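Local coordinates for leucine aminopeptidase (Legionella pneumophila, PDB 5GNE), which probably acts as a zinc-dependent aminopeptidase of family M28, removing residues from the N-terminal end of peptides, at residues Cys15-Glu18 with Lys23-Leu26; Arg25-Ser30 with Phe35-Ile40; Lys275-Trp280 with Met358-Lys363. One frame throughout, in Å; residues are numbered along the deposited sequence.

Contact 1 of 3, residues Cys15-Glu18 with Lys23-Leu26; sequences CLYE and KARL
Tyr17 and Leu26 meet in an apolar helix-on-sheet contact, with Ala24 as a third member, in the N-terminal part of the chain. The fold here is a small antiparallel sheet with helix 14-20 packed on one side of it, and the contact lies where that helix reaches the edge strand 25-29 and the residues leading into it. Of residues 15-18, Tyr17 alone touches 23-26. With CG anti to the backbone N (chi1 174°), its ring is thrown out from the helix and spans the gap to the strand, although the closest CA atoms, those of Tyr17 and Ala24, are 8.2 Å apart. Leu26 crosses the tyrosine at about a right angle. Its CD1 methyl sits over one ring face, displaced toward the rim, at 4.1 Å from CE1 of Tyr17. The methyl of Ala24 arrives obliquely, CB lying 4.5 Å from the same Tyr17 CE1, a looser touch. Ser34 and Ile36 of the neighbouring strand 33-38 also touch the tyrosine, so its ring rests on two strands of the sheet. At the other end of the segment Cys15 is tied to Cys55 of helix 42-55 by a disulfide. The phenol oxygen itself lies against hydrocarbon on the strand side: OH of Tyr17 is 3.7 Å from CB of Leu26 and 4.0 Å from its CD2.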
ATOM      1  N   CYS A  15      23.718   4.202  -5.000  1.00 38.76           N
ATOM      2  CA  CYS A  15      23.993   2.831  -5.396  1.00 39.07           C
ATOM      3  C   CYS A  15      23.377   2.501  -6.743  1.00 33.86           C
ATOM      4  O   CYS A  15      24.037   2.059  -7.666  1.00 52.91           O
ATOM      5  CB  CYS A  15      23.473   1.863  -4.323  1.00 39.53           C
ATOM      6  SG  CYS A  15      23.847   0.140  -4.618  1.00 67.03           S
ATOM      7  N   LEU A  16      22.086   2.721  -6.852  1.00 40.88           N
ATOM      8  CA  LEU A  16      21.376   2.463  -8.094  1.00 38.02           C
ATOM      9  C   LEU A  16      21.835   3.427  -9.194  1.00 37.25           C
ATOM     10  O   LEU A  16      21.938   3.047 -10.357  1.00 40.29           O
ATOM     11  CB  LEU A  16      19.889   2.595  -7.849  1.00 48.31           C
ATOM     12  CG  LEU A  16      18.886   1.964  -8.804  1.00 54.09           C
ATOM     13  CD1 LEU A  16      19.450   0.646  -9.295  1.00 43.50           C
ATOM     14  CD2 LEU A  16      17.569   1.780  -8.052  1.00 46.05           C
ATOM     15  N   TYR A  17      22.143   4.669  -8.832  1.00 39.18           N
ATOM     16  CA  TYR A  17      22.594   5.627  -9.843  1.00 41.45           C
ATOM     17  C   TYR A  17      23.812   5.130 -10.611  1.00 49.34           C
ATOM     18  O   TYR A  17      23.859   5.233 -11.840  1.00 46.02           O
ATOM     19  CB  TYR A  17      22.918   6.983  -9.236  1.00 40.92           C
ATOM     20  CG  TYR A  17      23.525   7.921 -10.255  1.00 41.48           C
ATOM     21  CD1 TYR A  17      22.785   8.338 -11.366  1.00 49.67           C
ATOM     22  CD2 TYR A  17      24.838   8.380 -10.133  1.00 42.66           C
ATOM     23  CE1 TYR A  17      23.331   9.198 -12.329  1.00 42.01           C
ATOM     24  CE2 TYR A  17      25.397   9.249 -11.095  1.00 44.15           C
ATOM     25  CZ  TYR A  17      24.633   9.647 -12.183  1.00 43.04           C
ATOM     26  OH  TYR A  17      25.155  10.505 -13.140  1.00 46.29           O
ATOM     27  N   GLU A  18      24.805   4.608  -9.889  1.00 49.74           N
ATOM     28  CA  GLU A  18      26.040   4.175 -10.536  1.00 51.31           C
ATOM     29  C   GLU A  18      25.780   3.055 -11.535  1.00 48.15           C
ATOM     30  O   GLU A  18      26.519   2.912 -12.506  1.00 56.69           O
ATOM     31  CB  GLU A  18      27.076   3.738  -9.499  1.00 39.99           C
ATOM     32  CG  GLU A  18      27.499   4.886  -8.596  1.00 42.18           C
ATOM     33  CD  GLU A  18      28.251   5.982  -9.349  1.00 50.66           C
ATOM     34  OE1 GLU A  18      28.963   5.655 -10.313  1.00 63.30           O
ATOM     35  OE2 GLU A  18      28.146   7.164  -8.974  1.00 52.23           O
ATOM     36  N   LYS A  23      22.873   5.750 -18.857  1.00 58.53           N
ATOM     37  CA  LYS A  23      21.592   5.943 -19.529  1.00 57.16           C
ATOM     38  C   LYS A  23      20.780   7.095 -18.921  1.00 60.01           C
ATOM     39  O   LYS A  23      19.693   7.417 -19.391  1.00 65.82           O
ATOM     40  CB  LYS A  23      20.782   4.646 -19.517  1.00 59.53           C
ATOM     41  CG  LYS A  23      21.518   3.426 -20.079  1.00 66.20           C
ATOM     42  CD  LYS A  23      20.542   2.497 -20.805  1.00 84.16           C
ATOM     43  CE  LYS A  23      21.165   1.177 -21.277  1.00 85.75           C
ATOM     44  NZ  LYS A  23      20.132   0.082 -21.375  1.00 83.20           N
ATOM     45  N   ALA A  24      21.327   7.746 -17.902  1.00 60.04           N
ATOM     46  CA  ALA A  24      20.579   8.754 -17.161  1.00 49.52           C
ATOM     47  C   ALA A  24      21.202  10.124 -17.291  1.00 54.34           C
ATOM     48  O   ALA A  24      22.379  10.258 -17.599  1.00 66.42           O
ATOM     49  CB  ALA A  24      20.480   8.370 -15.691  1.00 44.46           C
ATOM     50  N   ARG A  25      20.379  11.134 -17.049  1.00 48.47           N
ATOM     51  CA  ARG A  25      20.792  12.514 -16.898  1.00 43.91           C
ATOM     52  C   ARG A  25      20.678  12.882 -15.428  1.00 43.17           C
ATOM     53  O   ARG A  25      19.604  12.752 -14.833  1.00 50.96           O
ATOM     54  CB  ARG A  25      19.914  13.431 -17.742  1.00 49.70           C
ATOM     55  CG  ARG A  25      20.293  14.889 -17.684  1.00 68.98           C
ATOM     56  CD  ARG A  25      19.334  15.710 -18.529  1.00 89.87           C
ATOM     57  NE  ARG A  25      19.367  15.323 -19.941  1.00108.09           N
ATOM     58  CZ  ARG A  25      20.245  15.775 -20.834  1.00121.23           C
ATOM     59  NH1 ARG A  25      21.188  16.638 -20.473  1.00123.57           N
ATOM     60  NH2 ARG A  25      20.184  15.360 -22.094  1.00124.28           N
ATOM     61  N   LEU A  26      21.777  13.328 -14.839  1.00 43.50           N
ATOM     62  CA  LEU A  26      21.762  13.708 -13.445  1.00 38.24           C
ATOM     63  C   LEU A  26      21.226  15.108 -13.231  1.00 44.75           C
ATOM     64  O   LEU A  26      21.846  16.075 -13.670  1.00 51.51           O
ATOM     65  CB  LEU A  26      23.171  13.601 -12.878  1.00 38.64           C
ATOM     66  CG  LEU A  26      23.260  13.849 -11.380  1.00 42.83           C
ATOM     67  CD1 LEU A  26      22.455  12.778 -10.641  1.00 45.98           C
ATOM     68  CD2 LEU A  26      24.709  13.814 -10.975  1.00 47.74           C
TER

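Contact 2 of 3, residues Arg25-Ser30 with Phe35-Ile40; sequences RLIAQS and FIAIPI
Ile27 lies across Phe35 and puts its CD1 methyl over one face of the ring, a CH-pi contact 4.0 Å from CD1 to the ring centroid. The other branch meets the ring nearer its attachment: CG2 of Ile27 packs 3.7 Å from CD2 of Phe35. Chi1 of -61° sets this CG2 anti to the backbone N, and the extended chi2 (160°) carries CD1 out over the face. CD1 also reaches the methyl of Ala37, and Leu26, one residue earlier in the strand, sets its CD1 3.8 Å from CG2 of Ile36.

An isoleucine side chain leaning toward the partner strand reflects the backbone beneath it. Strands 25-29 and 33-38 form an antiparallel beta hairpin, and Ile27 and Ala28 both stand opposite Phe35, a classic beta bulge. The carbonyl O of Phe35 therefore accepts two bonds, one from N of Ile27 at 2.8 Å and a longer one from N of Ala28 at 3.3 Å. Ile27 N approaches nearly in line with the C=O, whereas Ala28 N uses a lone pair in the carbonyl plane. Phe35 N returns a bond to Ala28 O. Beyond the bulge, Arg25 and Ala37 make a regular hydrogen-bonded pair, each N bonded to the other's O at 2.9 Å. Further out, Ser75 of helix 75-81 touches Ile27, Ala28 and Phe35, and Leu78 adds to the cover on the phenylalanine.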
ATOM      1  N   ARG A  25      20.379  11.134 -17.049  1.00 48.47           N
ATOM      2  CA  ARG A  25      20.792  12.514 -16.898  1.00 43.91           C
ATOM      3  C   ARG A  25      20.678  12.882 -15.428  1.00 43.17           C
ATOM      4  O   ARG A  25      19.604  12.752 -14.833  1.00 50.96           O
ATOM      5  CB  ARG A  25      19.914  13.431 -17.742  1.00 49.70           C
ATOM      6  CG  ARG A  25      20.293  14.889 -17.684  1.00 68.98           C
ATOM      7  CD  ARG A  25      19.334  15.710 -18.529  1.00 89.87           C
ATOM      8  NE  ARG A  25      19.367  15.323 -19.941  1.00108.09           N
ATOM      9  CZ  ARG A  25      20.245  15.775 -20.834  1.00121.23           C
ATOM     10  NH1 ARG A  25      21.188  16.638 -20.473  1.00123.57           N
ATOM     11  NH2 ARG A  25      20.184  15.360 -22.094  1.00124.28           N
ATOM     12  N   LEU A  26      21.777  13.328 -14.839  1.00 43.50           N
ATOM     13  CA  LEU A  26      21.762  13.708 -13.445  1.00 38.24           C
ATOM     14  C   LEU A  26      21.226  15.108 -13.231  1.00 44.75           C
ATOM     15  O   LEU A  26      21.846  16.075 -13.670  1.00 51.51           O
ATOM     16  CB  LEU A  26      23.171  13.601 -12.878  1.00 38.64           C
ATOM     17  CG  LEU A  26      23.260  13.849 -11.380  1.00 42.83           C
ATOM     18  CD1 LEU A  26      22.455  12.778 -10.641  1.00 45.98           C
ATOM     19  CD2 LEU A  26      24.709  13.814 -10.975  1.00 47.74           C
ATOM     20  N   ILE A  27      20.120  15.248 -12.513  1.00 39.56           N
ATOM     21  CA  ILE A  27      19.579  16.584 -12.288  1.00 40.28           C
ATOM     22  C   ILE A  27      20.108  17.203 -10.986  1.00 38.62           C
ATOM     23  O   ILE A  27      20.560  18.327 -10.973  1.00 55.50           O
ATOM     24  CB  ILE A  27      18.033  16.568 -12.241  1.00 37.29           C
ATOM     25  CG1 ILE A  27      17.450  16.072 -13.562  1.00 40.85           C
ATOM     26  CG2 ILE A  27      17.501  17.957 -11.909  1.00 33.05           C
ATOM     27  CD1 ILE A  27      15.994  15.564 -13.440  1.00 41.82           C
ATOM     28  N   ALA A  28      20.031  16.456  -9.892  1.00 39.62           N
ATOM     29  CA  ALA A  28      20.540  16.883  -8.594  1.00 33.73           C
ATOM     30  C   ALA A  28      21.056  15.649  -7.879  1.00 41.53           C
ATOM     31  O   ALA A  28      20.642  14.538  -8.184  1.00 44.68           O
ATOM     32  CB  ALA A  28      19.464  17.570  -7.774  1.00 33.09           C
ATOM     33  N   GLN A  29      21.985  15.843  -6.955  1.00 38.98           N
ATOM     34  CA  GLN A  29      22.591  14.750  -6.215  1.00 39.43           C
ATOM     35  C   GLN A  29      22.944  15.140  -4.804  1.00 38.57           C
ATOM     36  O   GLN A  29      23.303  16.268  -4.568  1.00 45.36           O
ATOM     37  CB  GLN A  29      23.846  14.257  -6.924  1.00 45.23           C
ATOM     38  CG  GLN A  29      24.248  12.828  -6.543  1.00 47.10           C
ATOM     39  CD  GLN A  29      25.352  12.304  -7.422  1.00 41.25           C
ATOM     40  OE1 GLN A  29      26.432  12.889  -7.484  1.00 43.26           O
ATOM     41  NE2 GLN A  29      25.086  11.198  -8.119  1.00 39.34           N
ATOM     42  N   SER A  30      22.811  14.199  -3.866  1.00 43.41           N
ATOM     43  CA  SER A  30      23.238  14.384  -2.471  1.00 36.44           C
ATOM     44  C   SER A  30      24.288  13.327  -2.125  1.00 37.84           C
ATOM     45  O   SER A  30      24.680  12.548  -2.973  1.00 43.34           O
ATOM     46  CB  SER A  30      22.050  14.276  -1.513  1.00 48.92           C
ATOM     47  OG  SER A  30      21.595  12.916  -1.392  1.00 52.58           O
ATOM     48  N   PHE A  35      18.673  12.523  -8.156  1.00 42.05           N
ATOM     49  CA  PHE A  35      17.442  12.860  -8.850  1.00 29.16           C
ATOM     50  C   PHE A  35      17.752  12.865 -10.334  1.00 31.04           C
ATOM     51  O   PHE A  35      18.572  13.663 -10.794  1.00 36.02           O
ATOM     52  CB  PHE A  35      16.906  14.221  -8.386  1.00 34.10           C
ATOM     53  CG  PHE A  35      15.669  14.685  -9.121  1.00 40.69           C
ATOM     54  CD1 PHE A  35      14.653  13.794  -9.424  1.00 34.00           C
ATOM     55  CD2 PHE A  35      15.504  16.025  -9.457  1.00 45.19           C
ATOM     56  CE1 PHE A  35      13.501  14.218 -10.073  1.00 39.03           C
ATOM     57  CE2 PHE A  35      14.349  16.472 -10.135  1.00 41.47           C
ATOM     58  CZ  PHE A  35      13.351  15.574 -10.438  1.00 38.48           C
ATOM     59  N   ILE A  36      17.159  11.945 -11.084  1.00 33.19           N
ATOM     60  CA  ILE A  36      17.581  11.748 -12.464  1.00 33.60           C
ATOM     61  C   ILE A  36      16.449  11.690 -13.470  1.00 39.28           C
ATOM     62  O   ILE A  36      15.288  11.460 -13.140  1.00 37.90           O
ATOM     63  CB  ILE A  36      18.402  10.447 -12.630  1.00 31.00           C
ATOM     64  CG1 ILE A  36      17.559   9.228 -12.264  1.00 37.30           C
ATOM     65  CG2 ILE A  36      19.673  10.490 -11.791  1.00 30.73           C
ATOM     66  CD1 ILE A  36      18.258   7.864 -12.596  1.00 37.84           C
ATOM     67  N   ALA A  37      16.818  11.905 -14.722  1.00 35.97           N
ATOM     68  CA  ALA A  37      15.905  11.694 -15.821  1.00 37.41           C
ATOM     69  C   ALA A  37      16.426  10.527 -16.640  1.00 45.68           C
ATOM     70  O   ALA A  37      17.595  10.493 -17.031  1.00 48.34           O
ATOM     71  CB  ALA A  37      15.780  12.956 -16.671  1.00 33.79           C
ATOM     72  N   ILE A  38      15.552   9.563 -16.886  1.00 42.14           N
ATOM     73  CA  ILE A  38      15.951   8.341 -17.549  1.00 43.61           C
ATOM     74  C   ILE A  38      14.703   7.762 -18.204  1.00 50.82           C
ATOM     75  O   ILE A  38      13.628   7.727 -17.606  1.00 56.89           O
ATOM     76  CB  ILE A  38      16.613   7.318 -16.558  1.00 45.95           C
ATOM     77  CG1 ILE A  38      17.310   6.186 -17.328  1.00 48.73           C
ATOM     78  CG2 ILE A  38      15.608   6.750 -15.540  1.00 32.18           C
ATOM     79  CD1 ILE A  38      17.949   5.159 -16.428  1.00 54.46           C
ATOM     80  N   PRO A  39      14.824   7.355 -19.467  1.00 47.19           N
ATOM     81  CA  PRO A  39      13.641   6.782 -20.088  1.00 52.84           C
ATOM     82  C   PRO A  39      13.602   5.306 -19.745  1.00 52.67           C
ATOM     83  O   PRO A  39      14.406   4.523 -20.250  1.00 60.08           O
ATOM     84  CB  PRO A  39      13.858   7.057 -21.578  1.00 51.56           C
ATOM     85  CG  PRO A  39      15.363   7.260 -21.725  1.00 52.14           C
ATOM     86  CD  PRO A  39      15.991   7.290 -20.359  1.00 48.35           C
ATOM     87  N   ILE A  40      12.696   4.942 -18.849  1.00 51.24           N
ATOM     88  CA  ILE A  40      12.589   3.572 -18.387  1.00 53.75           C
ATOM     89  C   ILE A  40      12.008   2.665 -19.477  1.00 54.78           C
ATOM     90  O   ILE A  40      10.831   2.763 -19.816  1.00 57.84           O
ATOM     91  CB  ILE A  40      11.717   3.490 -17.135  1.00 53.63           C
ATOM     92  CG1 ILE A  40      12.317   4.367 -16.036  1.00 45.61           C
ATOM     93  CG2 ILE A  40      11.568   2.013 -16.682  1.00 50.07           C
ATOM     94  CD1 ILE A  40      11.463   4.468 -14.788  1.00 48.27           C
TER

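Contact 3 of 3, residues Lys275-Trp280 with Met358-Lys363; sequences KDQTIW and MVNFTK
Ile279 meets Phe361 and Asn360 through its two branches, and the isoleucine can be followed outward from its backbone. CB already points toward helix 355-373, and from it the chain divides. The short branch, CG2, is anti to the backbone N and comes to rest 3.7 Å from CZ of Phe361, with CE2 of the same ring close behind. The longer branch starts at CG1, which is anti to the carbonyl carbon (chi1 -66°) and passes 4.1 Å from CE1 of Phe361. It continues extended to CD1, which settles over one face of the ring, offset toward the rim: a CH-pi contact of 4.2 Å from Ile279 CD1 to the Phe361 centroid, 16° off the ring normal. The same methyl also reaches the preceding side chain on the helix, 3.9 Å from CB of Asn360. The isoleucine and phenylalanine slide past one another in opposite directions, with Ile279 CG2 on the CZ/CE2 side of the ring and Ile279 CD1 on the CE1 side.

This is helix-on-sheet packing in the M28 peptidase fold, with strand 279-282 of the mixed central sheet laid against helix 355-373. Leu298 of helix 288-302 also touches Ile279, while Val302 touches Asn360. Phe361 is further engaged by the ring of His357, edge-to-face. Its side chain lies about 12 Å from a bound zinc ion, near the metal site but not part of it. Before the strand begins, Gln277 crosses Asn360 at about a right angle, its CG methylene lying 3.8 Å from ND2 of Asn360 with the two amide planes 23° apart.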
ATOM      1  N   LYS A 275       4.117 -21.933  11.146  1.00 91.04           N
ATOM      2  CA  LYS A 275       3.412 -21.744  12.414  1.00 89.77           C
ATOM      3  C   LYS A 275       4.059 -20.647  13.256  1.00 90.38           C
ATOM      4  O   LYS A 275       3.927 -20.632  14.475  1.00 94.04           O
ATOM      5  CB  LYS A 275       3.295 -23.055  13.202  1.00 95.39           C
ATOM      6  CG  LYS A 275       4.533 -23.919  13.292  1.00104.05           C
ATOM      7  CD  LYS A 275       4.149 -25.385  13.053  1.00106.84           C
ATOM      8  CE  LYS A 275       5.154 -26.362  13.653  1.00107.84           C
ATOM      9  NZ  LYS A 275       4.725 -27.786  13.520  1.00109.00           N
ATOM     10  N   ASP A 276       4.732 -19.712  12.588  1.00 95.96           N
ATOM     11  CA  ASP A 276       5.346 -18.581  13.274  1.00 95.21           C
ATOM     12  C   ASP A 276       4.267 -17.638  13.855  1.00 90.35           C
ATOM     13  O   ASP A 276       4.380 -17.273  15.006  1.00 94.60           O
ATOM     14  CB  ASP A 276       6.318 -17.817  12.370  1.00 94.89           C
ATOM     15  CG  ASP A 276       7.325 -16.976  13.172  1.00 91.82           C
ATOM     16  OD1 ASP A 276       7.051 -16.641  14.355  1.00 77.45           O
ATOM     17  OD2 ASP A 276       8.381 -16.621  12.608  1.00 93.67           O
ATOM     18  N   GLN A 277       3.255 -17.196  13.105  1.00 78.84           N
ATOM     19  CA  GLN A 277       2.284 -16.230  13.705  1.00 77.43           C
ATOM     20  C   GLN A 277       2.762 -14.869  14.202  1.00 75.33           C
ATOM     21  O   GLN A 277       1.945 -14.061  14.606  1.00 81.93           O
ATOM     22  CB  GLN A 277       1.519 -16.910  14.853  1.00 76.60           C
ATOM     23  CG  GLN A 277       0.015 -16.861  14.807  1.00 84.97           C
ATOM     24  CD  GLN A 277      -0.635 -17.921  15.648  1.00 93.87           C
ATOM     25  OE1 GLN A 277      -1.776 -17.747  16.120  1.00103.86           O
ATOM     26  NE2 GLN A 277      -0.083 -19.130  15.537  1.00 97.25           N
ATOM     27  N   THR A 278       4.051 -14.580  14.124  1.00 82.52           N
ATOM     28  CA  THR A 278       4.526 -13.223  14.411  1.00 74.95           C
ATOM     29  C   THR A 278       4.118 -12.259  13.306  1.00 66.38           C
ATOM     30  O   THR A 278       4.180 -12.598  12.132  1.00 66.61           O
ATOM     31  CB  THR A 278       6.079 -13.166  14.583  1.00 62.78           C
ATOM     32  OG1 THR A 278       6.487 -14.042  15.652  1.00 72.10           O
ATOM     33  CG2 THR A 278       6.524 -11.752  14.906  1.00 53.51           C
ATOM     34  N   ILE A 279       3.654 -11.075  13.677  1.00 70.42           N
ATOM     35  CA  ILE A 279       3.482 -10.020  12.683  1.00 63.80           C
ATOM     36  C   ILE A 279       4.497  -8.897  12.946  1.00 56.17           C
ATOM     37  O   ILE A 279       4.708  -8.482  14.082  1.00 54.62           O
ATOM     38  CB  ILE A 279       2.042  -9.502  12.665  1.00 54.89           C
ATOM     39  CG1 ILE A 279       1.127 -10.637  12.183  1.00 55.79           C
ATOM     40  CG2 ILE A 279       1.917  -8.301  11.739  1.00 48.19           C
ATOM     41  CD1 ILE A 279      -0.367 -10.314  12.154  1.00 53.53           C
ATOM     42  N   TRP A 280       5.118  -8.412  11.880  1.00 55.34           N
ATOM     43  CA  TRP A 280       6.196  -7.432  11.990  1.00 57.05           C
ATOM     44  C   TRP A 280       5.730  -6.028  11.596  1.00 60.89           C
ATOM     45  O   TRP A 280       5.072  -5.841  10.575  1.00 56.96           O
ATOM     46  CB  TRP A 280       7.381  -7.862  11.109  1.00 52.40           C
ATOM     47  CG  TRP A 280       8.163  -9.020  11.669  1.00 53.14           C
ATOM     48  CD1 TRP A 280       9.193  -8.954  12.544  1.00 47.20           C
ATOM     49  CD2 TRP A 280       7.925 -10.420  11.427  1.00 56.71           C
ATOM     50  NE1 TRP A 280       9.644 -10.224  12.842  1.00 65.87           N
ATOM     51  CE2 TRP A 280       8.871 -11.137  12.181  1.00 62.35           C
ATOM     52  CE3 TRP A 280       7.007 -11.126  10.647  1.00 62.30           C
ATOM     53  CZ2 TRP A 280       8.938 -12.536  12.164  1.00 66.45           C
ATOM     54  CZ3 TRP A 280       7.068 -12.520  10.639  1.00 71.85           C
ATOM     55  CH2 TRP A 280       8.028 -13.205  11.391  1.00 73.46           C
ATOM     56  N   MET A 358      -3.420 -14.086   7.066  1.00 52.13           N
ATOM     57  CA  MET A 358      -4.302 -13.082   6.506  1.00 41.48           C
ATOM     58  C   MET A 358      -5.470 -12.768   7.416  1.00 49.77           C
ATOM     59  O   MET A 358      -5.810 -11.586   7.620  1.00 51.63           O
ATOM     60  CB  MET A 358      -4.800 -13.559   5.164  1.00 42.29           C
ATOM     61  CG  MET A 358      -3.672 -13.720   4.182  1.00 43.26           C
ATOM     62  SD  MET A 358      -4.294 -14.023   2.549  1.00 63.99           S
ATOM     63  CE  MET A 358      -2.792 -14.276   1.714  1.00 97.38           C
ATOM     64  N   VAL A 359      -6.063 -13.813   7.992  1.00 43.35           N
ATOM     65  CA  VAL A 359      -7.137 -13.599   8.947  1.00 42.64           C
ATOM     66  C   VAL A 359      -6.629 -12.693  10.070  1.00 48.89           C
ATOM     67  O   VAL A 359      -7.322 -11.777  10.479  1.00 51.58           O
ATOM     68  CB  VAL A 359      -7.675 -14.929   9.558  1.00 51.19           C
ATOM     69  CG1 VAL A 359      -8.505 -14.637  10.808  1.00 45.50           C
ATOM     70  CG2 VAL A 359      -8.511 -15.697   8.548  1.00 47.84           C
ATOM     71  N   ASN A 360      -5.407 -12.917  10.551  1.00 53.27           N
ATOM     72  CA  ASN A 360      -4.863 -12.058  11.608  1.00 50.25           C
ATOM     73  C   ASN A 360      -4.672 -10.597  11.150  1.00 54.67           C
ATOM     74  O   ASN A 360      -4.991  -9.677  11.898  1.00 54.28           O
ATOM     75  CB  ASN A 360      -3.556 -12.625  12.162  1.00 49.24           C
ATOM     76  CG  ASN A 360      -3.782 -13.816  13.128  1.00 57.84           C
ATOM     77  OD1 ASN A 360      -4.881 -13.999  13.682  1.00 57.35           O
ATOM     78  ND2 ASN A 360      -2.731 -14.611  13.341  1.00 44.23           N
ATOM     79  N   PHE A 361      -4.167 -10.377   9.932  1.00 48.47           N
ATOM     80  CA  PHE A 361      -4.112  -9.014   9.375  1.00 42.21           C
ATOM     81  C   PHE A 361      -5.506  -8.396   9.230  1.00 38.11           C
ATOM     82  O   PHE A 361      -5.689  -7.203   9.486  1.00 42.23           O
ATOM     83  CB  PHE A 361      -3.416  -8.997   8.019  1.00 46.28           C
ATOM     84  CG  PHE A 361      -1.921  -9.058   8.098  1.00 49.53           C
ATOM     85  CD1 PHE A 361      -1.265 -10.279   8.094  1.00 52.38           C
ATOM     86  CD2 PHE A 361      -1.173  -7.897   8.195  1.00 47.31           C
ATOM     87  CE1 PHE A 361       0.125 -10.353   8.181  1.00 58.16           C
ATOM     88  CE2 PHE A 361       0.221  -7.961   8.269  1.00 50.74           C
ATOM     89  CZ  PHE A 361       0.869  -9.193   8.264  1.00 48.29           C
ATOM     90  N   THR A 362      -6.498  -9.202   8.865  1.00 39.51           N
ATOM     91  CA  THR A 362      -7.872  -8.693   8.870  1.00 45.26           C
ATOM     92  C   THR A 362      -8.329  -8.285  10.261  1.00 43.26           C
ATOM     93  O   THR A 362      -8.918  -7.214  10.430  1.00 42.16           O
ATOM     94  CB  THR A 362      -8.870  -9.732   8.294  1.00 38.17           C
ATOM     95  OG1 THR A 362      -8.370 -10.175   7.036  1.00 38.46           O
ATOM     96  CG2 THR A 362     -10.229  -9.121   8.070  1.00 33.46           C
ATOM     97  N   LYS A 363      -8.011  -9.107  11.263  1.00 48.33           N
ATOM     98  CA  LYS A 363      -8.309  -8.731  12.641  1.00 40.36           C
ATOM     99  C   LYS A 363      -7.657  -7.399  12.976  1.00 39.81           C
ATOM    100  O   LYS A 363      -8.333  -6.469  13.450  1.00 41.95           O
ATOM    101  CB  LYS A 363      -7.852  -9.802  13.619  1.00 40.26           C
ATOM    102  CG  LYS A 363      -8.740 -11.032  13.629  1.00 50.75           C
ATOM    103  CD  LYS A 363      -8.247 -12.120  14.580  1.00 49.56           C
ATOM    104  CE  LYS A 363      -9.303 -13.222  14.681  1.00 49.01           C
ATOM    105  NZ  LYS A 363      -8.824 -14.454  15.314  1.00 57.43           N
TER

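From the N terminus, contact 1 closes first: the chain leaves helix 14-20, turns, and enters strand 25-29, where Leu26 packs against Tyr17. Contact 2 begins on that same strand, sharing Arg25 and Leu26, and closes the hairpin with strand 33-38. The two loops therefore follow in succession, and the contacts touch where the Tyr17 ring also meets Ile36 and Gln29, joining helix and hairpin in one small N-terminal unit. Contact 3 comes much later in sequence and bridges 77 intervening residues, tying a strand of the large mixed sheet to the C-terminal helix 355-373. Its centre lies about 40 Å from that of contact 2, on the opposite side of the chain's centre.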